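PDB 6PNR: alpha-glucosidase from [Eubacterium] rectale, which probably hydrolyses alpha-glycosides of the sulfosugar sulfoquinovose as a glycoside hydrolase family 31 sulfoquinovosidase, and is held here with a sulfonated aza-sugar inhibitor. Local coordinates for residues A[119-124]-A[454-459]; A[138-143]-A[465-470]; A[164-169]-A[439-444]. All coordinates share one frame; numbering follows the deposited sequence.

Contact 1 (A[119-124]-A[454-459]). With 9VH ([(3~{S},4~{R},5~{R})-4,5-bis(oxidanyl)piperidin-3-yl]methanesulfonic acid), chain C.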
loop_
_atom_site.group_PDB
_atom_site.type_symbol
_atom_site.label_atom_id
_atom_site.label_comp_id
_atom_site.label_asym_id
_atom_site.label_seq_id
_atom_site.Cartn_x
_atom_site.Cartn_y
_atom_site.Cartn_z
ATOM N N GLU A 119 -14.905 17.396 1.719
ATOM C CA GLU A 119 -15.158 16.924 3.073
ATOM C C GLU A 119 -14.087 15.890 3.403
ATOM O O GLU A 119 -14.073 14.800 2.822
ATOM C CB GLU A 119 -16.564 16.331 3.187
ATOM C CG GLU A 119 -16.891 15.726 4.549
ATOM C CD GLU A 119 -18.142 14.861 4.517
ATOM O OE1 GLU A 119 -18.264 14.026 3.591
ATOM O OE2 GLU A 119 -19.008 15.022 5.412
ATOM N N GLN A 120 -13.191 16.229 4.326
ATOM C CA GLN A 120 -12.086 15.368 4.721
ATOM C C GLN A 120 -12.381 14.786 6.098
ATOM O O GLN A 120 -12.753 15.528 7.016
ATOM C CB GLN A 120 -10.775 16.155 4.725
ATOM C CG GLN A 120 -10.301 16.531 3.322
ATOM C CD GLN A 120 -9.909 15.311 2.475
ATOM O OE1 GLN A 120 -9.494 14.273 3.007
ATOM N NE2 GLN A 120 -10.036 15.438 1.152
ATOM N N MET A 121 -12.240 13.457 6.230
ATOM C CA MET A 121 -12.642 12.742 7.440
ATOM C C MET A 121 -11.490 12.483 8.402
ATOM O O MET A 121 -11.738 12.227 9.586
ATOM C CB MET A 121 -13.292 11.391 7.086
ATOM C CG MET A 121 -14.359 11.438 5.965
ATOM S SD MET A 121 -15.670 12.676 6.202
ATOM C CE MET A 121 -16.468 12.053 7.676
ATOM N N SER A 122 -10.247 12.551 7.939
ATOM C CA SER A 122 -9.085 12.295 8.795
ATOM C C SER A 122 -8.286 13.548 9.129
ATOM O O SER A 122 -7.896 13.733 10.286
ATOM C CB SER A 122 -8.150 11.270 8.138
ATOM O OG SER A 122 -8.692 9.946 8.171
ATOM N N TYR A 123 -8.011 14.416 8.156
ATOM C CA TYR A 123 -7.156 15.573 8.402
ATOM C C TYR A 123 -7.821 16.826 7.861
ATOM O O TYR A 123 -8.176 16.890 6.677
ATOM C CB TYR A 123 -5.770 15.379 7.787
ATOM C CG TYR A 123 -5.117 14.135 8.327
ATOM C CD1 TYR A 123 -4.733 14.050 9.661
ATOM C CD2 TYR A 123 -4.924 13.029 7.515
ATOM C CE1 TYR A 123 -4.146 12.891 10.162
ATOM C CE2 TYR A 123 -4.348 11.872 8.001
ATOM C CZ TYR A 123 -3.971 11.803 9.325
ATOM O OH TYR A 123 -3.398 10.646 9.800
ATOM N N PHE A 124 -7.995 17.807 8.746
ATOM C CA PHE A 124 -8.536 19.109 8.378
ATOM C C PHE A 124 -7.440 19.974 7.760
ATOM O O PHE A 124 -7.536 20.381 6.599
ATOM C CB PHE A 124 -9.161 19.740 9.626
ATOM C CG PHE A 124 -9.769 21.099 9.413
ATOM C CD1 PHE A 124 -10.519 21.383 8.287
ATOM C CD2 PHE A 124 -9.630 22.081 10.391
ATOM C CE1 PHE A 124 -11.104 22.659 8.118
ATOM C CE2 PHE A 124 -10.210 23.354 10.229
ATOM C CZ PHE A 124 -10.937 23.636 9.089
ATOM N N LEU A 454 -25.882 18.433 3.850
ATOM C CA LEU A 454 -24.943 17.318 3.836
ATOM C C LEU A 454 -25.194 16.408 5.032
ATOM O O LEU A 454 -25.763 16.826 6.042
ATOM C CB LEU A 454 -23.492 17.810 3.900
ATOM C CG LEU A 454 -22.692 18.165 2.653
ATOM C CD1 LEU A 454 -21.240 18.402 3.071
ATOM C CD2 LEU A 454 -22.775 17.059 1.632
ATOM N N TRP A 455 -24.757 15.151 4.912
ATOM C CA TRP A 455 -24.459 14.361 6.098
ATOM C C TRP A 455 -23.128 13.660 5.860
ATOM O O TRP A 455 -22.689 13.485 4.718
ATOM C CB TRP A 455 -25.608 13.393 6.490
ATOM C CG TRP A 455 -25.489 11.925 6.119
ATOM C CD1 TRP A 455 -25.044 10.903 6.920
ATOM C CD2 TRP A 455 -25.899 11.314 4.884
ATOM N NE1 TRP A 455 -25.127 9.708 6.249
ATOM C CE2 TRP A 455 -25.644 9.930 4.997
ATOM C CE3 TRP A 455 -26.459 11.807 3.693
ATOM C CZ2 TRP A 455 -25.911 9.030 3.958
ATOM C CZ3 TRP A 455 -26.727 10.921 2.667
ATOM C CH2 TRP A 455 -26.447 9.540 2.803
ATOM N N ALA A 456 -22.456 13.319 6.959
ATOM C CA ALA A 456 -21.091 12.798 6.917
ATOM C C ALA A 456 -20.996 11.376 6.349
ATOM O O ALA A 456 -19.922 10.774 6.472
ATOM C CB ALA A 456 -20.467 12.851 8.319
ATOM N N GLY A 457 -22.024 10.797 5.741
ATOM C CA GLY A 457 -21.861 9.479 5.153
ATOM C C GLY A 457 -21.821 8.411 6.232
ATOM O O GLY A 457 -22.238 8.636 7.375
ATOM N N ASP A 458 -21.303 7.239 5.860
ATOM C CA ASP A 458 -21.245 6.086 6.754
ATOM C C ASP A 458 -20.016 6.168 7.655
ATOM O O ASP A 458 -18.884 6.109 7.165
ATOM C CB ASP A 458 -21.158 4.783 5.958
ATOM C CG ASP A 458 -22.332 4.551 5.020
ATOM O OD1 ASP A 458 -23.324 5.311 5.057
ATOM O OD2 ASP A 458 -22.248 3.558 4.256
ATOM N N GLN A 459 -20.222 6.261 8.965
ATOM C CA GLN A 459 -19.161 5.986 9.928
ATOM C C GLN A 459 -19.299 4.553 10.431
ATOM O O GLN A 459 -20.387 3.978 10.413
ATOM C CB GLN A 459 -19.227 6.941 11.125
ATOM C CG GLN A 459 -18.567 8.274 10.880
ATOM C CD GLN A 459 -19.412 9.130 9.970
ATOM O OE1 GLN A 459 -20.554 9.444 10.301
ATOM N NE2 GLN A 459 -18.871 9.488 8.806
HETATM O O1 9VH C . -28.324 -0.428 2.262
HETATM S S1 9VH C . -28.662 0.527 1.221
HETATM O O2 9VH C . -27.542 0.715 0.333
HETATM O O3 9VH C . -29.897 0.172 0.566
HETATM C C1 9VH C . -28.941 2.050 2.082
HETATM C C2 9VH C . -27.700 2.629 2.773
HETATM C C3 9VH C . -26.798 3.222 1.701
HETATM N N1 9VH C . -25.703 4.085 2.144
HETATM C C4 9VH C . -26.154 5.125 3.069
HETATM C C5 9VH C . -26.871 4.495 4.253
HETATM O O4 9VH C . -27.285 5.542 5.129
HETATM C C6 9VH C . -28.088 3.715 3.776
HETATM O O5 9VH C . -28.773 3.134 4.882
#
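The E119 carboxylate comes up against the backbone and methyl of A456, with OE2 3.4 Å from A456 CA. Behind this point W455 CB points away from 119-124, and its indole lies beside the inhibitor. One indole face carries the backbone of G457, whose N stands 3.2 Å above the ring plane and nearer the rim than the centre. The inhibitor approaches the same indole obliquely, O4 of 9VH lying 3.9 Å from W455 CZ2. Another flat group, the Q459 amide, folds back on its own segment: NE2 donates to A456 O over 2.9 Å. That carbonyl oxygen lies almost in the amide plane, yet NE2 itself sits well above the carbonyl plane, 50° out of it. M121 crosses Q459 at about a right angle and brings its terminal methyl, CE, to 3.7 Å from Q459 NE2. The same methyl meets A456 CB at 4.1 Å, an apolar touch. Two different shapes deliver these groups. E119 reaches straight across, with CG anti to the backbone N (chi1 176°) and the chain extended, whereas M121 is bent at both its second and third torsions. D458, next to G457, brings OD1 to 3.5 Å from C4 of 9VH. The W455 ring also has a cation-pi partner in R521, and W455 and D458 share the pocket with R441 and D390. No hydrogen bond joins the two segments. Their meeting rests on van der Waals contact of a carboxylate oxygen and a thioether methyl with A456 and Q459, while the hydrogen bond of the Q459 amide stays inside 454-459. This is consistent with a second-shell role: E119 and M121 pack behind a loop whose W455 and D458 face the inhibitor.

Contact 2 (A[138-143]-A[465-470]); sequences PGVGRD and IHDGLA
H466 enters the contact with backbone and ring alike. Its amide N donates to a water at 3.1 Å, and that water in turn donates to D143 OD2, so one solvent molecule bridges the two segments. With CG anti to its own carbonyl carbon (chi1 -67°), the imidazole turns its CD2 edge to D143. There OD2 sits 3.5 Å from H466 CD2, near the ring plane, with carboxylate and ring perpendicular. I465 CG2 lies over the centre of one imidazole face. ND1 of the ring is hydrogen-bonded to S122 OG, and D143 likewise turns its other carboxylate oxygen to T145. The H466 carbonyl is taken by the guanidinium of R142: NH1 reaches O over 2.8 Å, in the carbonyl plane and on a lone pair. R142 bends at its third torsion, which also lets NE bond back to P138 O at 2.9 Å; NH1 is shared with S122 and NH2 bonds N164 O. D467 follows, its CG anti to the backbone N (chi1 -156°), which swings the carboxylate to the G141 amide. OD2 accepts from G141 N at 2.8 Å in a nearly straight bond of 178°, the donor standing above the carboxylate plane; S460 OG holds the same oxygen. D467 OD1 lies 3.8 Å from R142 CD, and the two side chains cross at about a right angle without a salt bridge. Beyond D467 the chain runs through G468 into helix 469-481. G139 and G141 take backbone angles suited to glycine, at which a beta carbon would be jammed against the preceding carbonyl oxygen. Such an interface, a loop from the N-terminal beta region set against a loop of the catalytic TIM barrel, fits the domain plan of family GH31.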
loop_
_atom_site.group_PDB
_atom_site.type_symbol
_atom_site.label_atom_id
_atom_site.label_comp_id
_atom_site.label_asym_id
_atom_site.label_seq_id
_atom_site.Cartn_x
_atom_site.Cartn_y
_atom_site.Cartn_z
ATOM N N PRO A 138 -15.811 5.894 1.149
ATOM C CA PRO A 138 -14.728 6.491 1.941
ATOM C C PRO A 138 -13.867 5.482 2.678
ATOM O O PRO A 138 -12.857 5.879 3.274
ATOM C CB PRO A 138 -15.492 7.380 2.933
ATOM C CG PRO A 138 -16.755 6.591 3.169
ATOM C CD PRO A 138 -17.118 6.028 1.816
ATOM N N GLY A 139 -14.227 4.208 2.667
ATOM C CA GLY A 139 -13.497 3.208 3.423
ATOM C C GLY A 139 -14.211 2.841 4.716
ATOM O O GLY A 139 -14.900 3.660 5.337
ATOM N N VAL A 140 -14.058 1.586 5.122
ATOM C CA VAL A 140 -14.523 1.106 6.420
ATOM C C VAL A 140 -13.306 0.942 7.314
ATOM O O VAL A 140 -12.443 0.093 7.047
ATOM C CB VAL A 140 -15.289 -0.219 6.305
ATOM C CG1 VAL A 140 -15.744 -0.660 7.685
ATOM C CG2 VAL A 140 -16.475 -0.072 5.349
ATOM N N GLY A 141 -13.235 1.745 8.379
ATOM C CA GLY A 141 -12.072 1.689 9.245
ATOM C C GLY A 141 -11.062 2.770 8.905
ATOM O O GLY A 141 -10.716 3.590 9.768
ATOM N N ARG A 142 -10.567 2.761 7.660
ATOM C CA ARG A 142 -9.756 3.855 7.112
ATOM C C ARG A 142 -8.437 4.014 7.859
ATOM O O ARG A 142 -7.831 5.094 7.848
ATOM C CB ARG A 142 -10.532 5.181 7.118
ATOM C CG ARG A 142 -11.883 5.127 6.418
ATOM C CD ARG A 142 -12.656 6.477 6.524
ATOM N NE ARG A 142 -12.099 7.483 5.616
ATOM C CZ ARG A 142 -11.325 8.482 6.017
ATOM N NH1 ARG A 142 -11.040 8.607 7.302
ATOM N NH2 ARG A 142 -10.837 9.345 5.143
ATOM N N ASP A 143 -7.980 2.935 8.500
ATOM C CA ASP A 143 -6.789 2.979 9.347
ATOM C C ASP A 143 -6.132 1.607 9.272
ATOM O O ASP A 143 -6.620 0.651 9.880
ATOM C CB ASP A 143 -7.176 3.366 10.775
ATOM C CG ASP A 143 -5.996 3.342 11.763
ATOM O OD1 ASP A 143 -4.913 2.794 11.463
ATOM O OD2 ASP A 143 -6.179 3.855 12.883
ATOM N N ILE A 465 -10.691 7.071 15.575
ATOM C CA ILE A 465 -10.356 8.402 15.071
ATOM C C ILE A 465 -10.718 8.520 13.594
ATOM O O ILE A 465 -11.328 9.504 13.159
ATOM C CB ILE A 465 -8.863 8.706 15.298
ATOM C CG1 ILE A 465 -8.577 8.999 16.773
ATOM C CG2 ILE A 465 -8.430 9.879 14.428
ATOM C CD1 ILE A 465 -9.395 10.141 17.333
ATOM N N HIS A 466 -10.334 7.528 12.800
ATOM C CA HIS A 466 -10.445 7.639 11.358
ATOM C C HIS A 466 -11.777 7.155 10.803
ATOM O O HIS A 466 -12.066 7.431 9.635
ATOM C CB HIS A 466 -9.293 6.885 10.683
ATOM C CG HIS A 466 -7.956 7.508 10.932
ATOM N ND1 HIS A 466 -7.590 8.720 10.386
ATOM C CD2 HIS A 466 -6.903 7.099 11.680
ATOM C CE1 HIS A 466 -6.366 9.026 10.780
ATOM N NE2 HIS A 466 -5.930 8.064 11.572
ATOM N N ASP A 467 -12.619 6.468 11.600
ATOM C CA ASP A 467 -13.936 6.146 11.058
ATOM C C ASP A 467 -15.060 6.154 12.092
ATOM O O ASP A 467 -16.134 5.610 11.810
ATOM C CB ASP A 467 -13.927 4.771 10.356
ATOM C CG ASP A 467 -15.026 4.643 9.313
ATOM O OD1 ASP A 467 -15.533 5.694 8.837
ATOM O OD2 ASP A 467 -15.384 3.492 8.961
ATOM N N GLY A 468 -14.871 6.765 13.258
ATOM C CA GLY A 468 -15.934 6.831 14.237
ATOM C C GLY A 468 -16.429 8.242 14.470
ATOM O O GLY A 468 -16.334 9.097 13.584
ATOM N N LEU A 469 -16.915 8.494 15.691
ATOM C CA LEU A 469 -17.581 9.746 16.020
ATOM C C LEU A 469 -16.706 10.952 15.692
ATOM O O LEU A 469 -17.179 11.936 15.116
ATOM C CB LEU A 469 -17.983 9.728 17.505
ATOM C CG LEU A 469 -18.905 10.791 18.125
ATOM C CD1 LEU A 469 -19.543 10.226 19.391
ATOM C CD2 LEU A 469 -18.181 12.098 18.458
ATOM N N ALA A 470 -15.415 10.877 16.010
ATOM C CA ALA A 470 -14.554 12.044 15.857
ATOM C C ALA A 470 -14.439 12.490 14.398
ATOM O O ALA A 470 -14.280 13.685 14.132
ATOM C CB ALA A 470 -13.173 11.744 16.434
HETATM O O HOH W 1 -8.757 4.931 13.370
#

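Contact 3 (A[164-169]-A[439-444]). With 9VH ([(3~{S},4~{R},5~{R})-4,5-bis(oxidanyl)piperidin-3-yl]methanesulfonic acid), chain C.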
loop_
_atom_site.group_PDB
_atom_site.type_symbol
_atom_site.label_atom_id
_atom_site.label_comp_id
_atom_site.label_asym_id
_atom_site.label_seq_id
_atom_site.Cartn_x
_atom_site.Cartn_y
_atom_site.Cartn_z
ATOM N N ASN A 164 -9.712 9.084 1.409
ATOM C CA ASN A 164 -10.903 8.682 0.676
ATOM C C ASN A 164 -12.112 9.422 1.230
ATOM O O ASN A 164 -12.183 9.704 2.431
ATOM C CB ASN A 164 -11.106 7.161 0.756
ATOM C CG ASN A 164 -10.068 6.391 -0.040
ATOM O OD1 ASN A 164 -9.248 5.650 0.526
ATOM N ND2 ASN A 164 -10.101 6.550 -1.363
ATOM N N THR A 165 -13.053 9.764 0.348
ATOM C CA THR A 165 -14.188 10.572 0.766
ATOM C C THR A 165 -15.279 10.498 -0.289
ATOM O O THR A 165 -14.998 10.398 -1.486
ATOM C CB THR A 165 -13.778 12.035 1.010
ATOM O OG1 THR A 165 -14.945 12.831 1.234
ATOM C CG2 THR A 165 -13.011 12.595 -0.179
ATOM N N ASN A 166 -16.530 10.544 0.173
ATOM C CA ASN A 166 -17.659 10.688 -0.743
ATOM C C ASN A 166 -17.652 12.036 -1.449
ATOM O O ASN A 166 -18.285 12.180 -2.501
ATOM C CB ASN A 166 -18.991 10.541 0.004
ATOM C CG ASN A 166 -19.086 9.252 0.809
ATOM O OD1 ASN A 166 -18.675 9.194 1.973
ATOM N ND2 ASN A 166 -19.661 8.223 0.202
ATOM N N TYR A 167 -16.970 13.026 -0.889
ATOM C CA TYR A 167 -17.079 14.412 -1.347
ATOM C C TYR A 167 -15.693 15.039 -1.342
ATOM O O TYR A 167 -15.329 15.776 -0.416
ATOM C CB TYR A 167 -18.060 15.190 -0.463
ATOM C CG TYR A 167 -18.236 16.670 -0.798
ATOM C CD1 TYR A 167 -17.641 17.236 -1.908
ATOM C CD2 TYR A 167 -19.017 17.485 -0.001
ATOM C CE1 TYR A 167 -17.783 18.578 -2.200
ATOM C CE2 TYR A 167 -19.173 18.839 -0.288
ATOM C CZ TYR A 167 -18.551 19.372 -1.391
ATOM O OH TYR A 167 -18.690 20.708 -1.704
ATOM N N PRO A 168 -14.888 14.767 -2.363
ATOM C CA PRO A 168 -13.648 15.524 -2.547
ATOM C C PRO A 168 -13.919 16.755 -3.399
ATOM O O PRO A 168 -14.946 16.861 -4.071
ATOM C CB PRO A 168 -12.733 14.524 -3.281
ATOM C CG PRO A 168 -13.689 13.677 -4.113
ATOM C CD PRO A 168 -15.075 13.754 -3.432
ATOM N N GLN A 169 -12.980 17.709 -3.344
ATOM C CA GLN A 169 -13.139 18.857 -4.223
ATOM C C GLN A 169 -11.765 19.436 -4.515
ATOM O O GLN A 169 -10.934 19.521 -3.602
ATOM C CB GLN A 169 -14.052 19.937 -3.608
ATOM C CG GLN A 169 -14.581 20.939 -4.625
ATOM C CD GLN A 169 -15.548 21.950 -4.030
ATOM O OE1 GLN A 169 -16.610 21.589 -3.521
ATOM N NE2 GLN A 169 -15.176 23.232 -4.087
ATOM N N PHE A 439 -30.894 15.194 2.007
ATOM C CA PHE A 439 -29.518 15.240 2.486
ATOM C C PHE A 439 -28.667 14.258 1.704
ATOM O O PHE A 439 -29.096 13.135 1.424
ATOM C CB PHE A 439 -29.422 14.993 4.013
ATOM C CG PHE A 439 -30.425 14.000 4.555
ATOM C CD1 PHE A 439 -31.737 14.377 4.816
ATOM C CD2 PHE A 439 -30.033 12.693 4.851
ATOM C CE1 PHE A 439 -32.647 13.465 5.337
ATOM C CE2 PHE A 439 -30.942 11.772 5.369
ATOM C CZ PHE A 439 -32.233 12.146 5.610
ATOM N N MET A 440 -27.469 14.706 1.329
ATOM C CA MET A 440 -26.555 13.947 0.489
ATOM C C MET A 440 -25.241 13.701 1.219
ATOM O O MET A 440 -24.803 14.510 2.042
ATOM C CB MET A 440 -26.285 14.692 -0.820
ATOM C CG MET A 440 -27.551 15.210 -1.507
ATOM S SD MET A 440 -27.182 15.936 -3.106
ATOM C CE MET A 440 -26.567 14.519 -4.018
ATOM N N ARG A 441 -24.608 12.572 0.911
ATOM C CA ARG A 441 -23.269 12.301 1.415
ATOM C C ARG A 441 -22.182 12.547 0.371
ATOM O O ARG A 441 -21.048 12.848 0.740
ATOM C CB ARG A 441 -23.169 10.849 1.911
ATOM C CG ARG A 441 -23.297 9.804 0.809
ATOM C CD ARG A 441 -23.148 8.358 1.329
ATOM N NE ARG A 441 -22.892 7.427 0.231
ATOM C CZ ARG A 441 -22.758 6.105 0.370
ATOM N NH1 ARG A 441 -22.844 5.538 1.569
ATOM N NH2 ARG A 441 -22.516 5.350 -0.693
ATOM N N ALA A 442 -22.493 12.432 -0.919
ATOM C CA ALA A 442 -21.529 12.708 -1.972
ATOM C C ALA A 442 -21.680 14.140 -2.481
ATOM O O ALA A 442 -22.732 14.772 -2.341
ATOM C CB ALA A 442 -21.688 11.729 -3.135
ATOM N N GLY A 443 -20.616 14.648 -3.091
ATOM C CA GLY A 443 -20.702 15.995 -3.624
ATOM C C GLY A 443 -19.495 16.344 -4.470
ATOM O O GLY A 443 -18.592 15.529 -4.686
ATOM N N GLY A 444 -19.504 17.584 -4.941
ATOM C CA GLY A 444 -18.457 18.126 -5.778
ATOM C C GLY A 444 -18.645 19.623 -5.858
ATOM O O GLY A 444 -19.506 20.185 -5.181
HETATM O O1 9VH C . -28.324 -0.428 2.262
HETATM S S1 9VH C . -28.662 0.527 1.221
HETATM O O2 9VH C . -27.542 0.715 0.333
HETATM O O3 9VH C . -29.897 0.172 0.566
HETATM C C1 9VH C . -28.941 2.050 2.082
HETATM C C2 9VH C . -27.700 2.629 2.773
HETATM C C3 9VH C . -26.798 3.222 1.701
HETATM N N1 9VH C . -25.703 4.085 2.144
HETATM C C4 9VH C . -26.154 5.125 3.069
HETATM C C5 9VH C . -26.871 4.495 4.253
HETATM O O4 9VH C . -27.285 5.542 5.129
HETATM C C6 9VH C . -28.088 3.715 3.776
HETATM O O5 9VH C . -28.773 3.134 4.882
#
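This contact belongs to the wall of the inhibitor pocket, where R441, following barrel strand 437-439, meets N166 from the N-terminal beta region. N166 ND2 lies over one face of the R441 guanidinium, 3.3 Å from NE. Two donors, they share E393 OE2 instead of bonding each other, R441 NE by a salt bridge and N166 ND2 by a hydrogen bond. R441 runs extended from CG to NE, bringing NH1 to 3.3 Å from N1 of 9VH. Farther along, G443 N gives a weak hydrogen bond to N166 O at 3.4 Å, and A442 CA also approaches that oxygen in a CA-H...O contact. The Y167 ring receives G443 CA over its face, a CH-pi contact 4.0 Å from the centroid. A glycine suits this spot, since a beta carbon would crowd the ring. Y167 OH donates to Q169 OE1 (2.9 Å), almost in line with the amide C=O, and an ST turn at T165 holds Y167 N. Q169 NE2 bonds T171 OG1, and OE1 also accepts from Q448 NE2. Around this core, strand 168-174 leads off from Y167, helix 447-450 covers the tyrosine, and helix 408-429 packs against M440 and A442.

Contacts 1 and 3 are wholly buried near the centre of the chain and both touch the inhibitor; contact 2 lies farther out, is partly buried and has a bridging water. All three join the N-terminal beta region to loops of the barrel. Chemistry follows place: contact 1 has no hydrogen bond across it, contact 3 has a weak one beside a CH-pi contact, and contact 2 has two short ones, each with a charged side chain at one end. The contacts are also tied together. E119 bonds T165 and Y167, S122 of contact 1 and R142 of contact 2 carry further ties, and W455 packs on R441 beside the inhibitor.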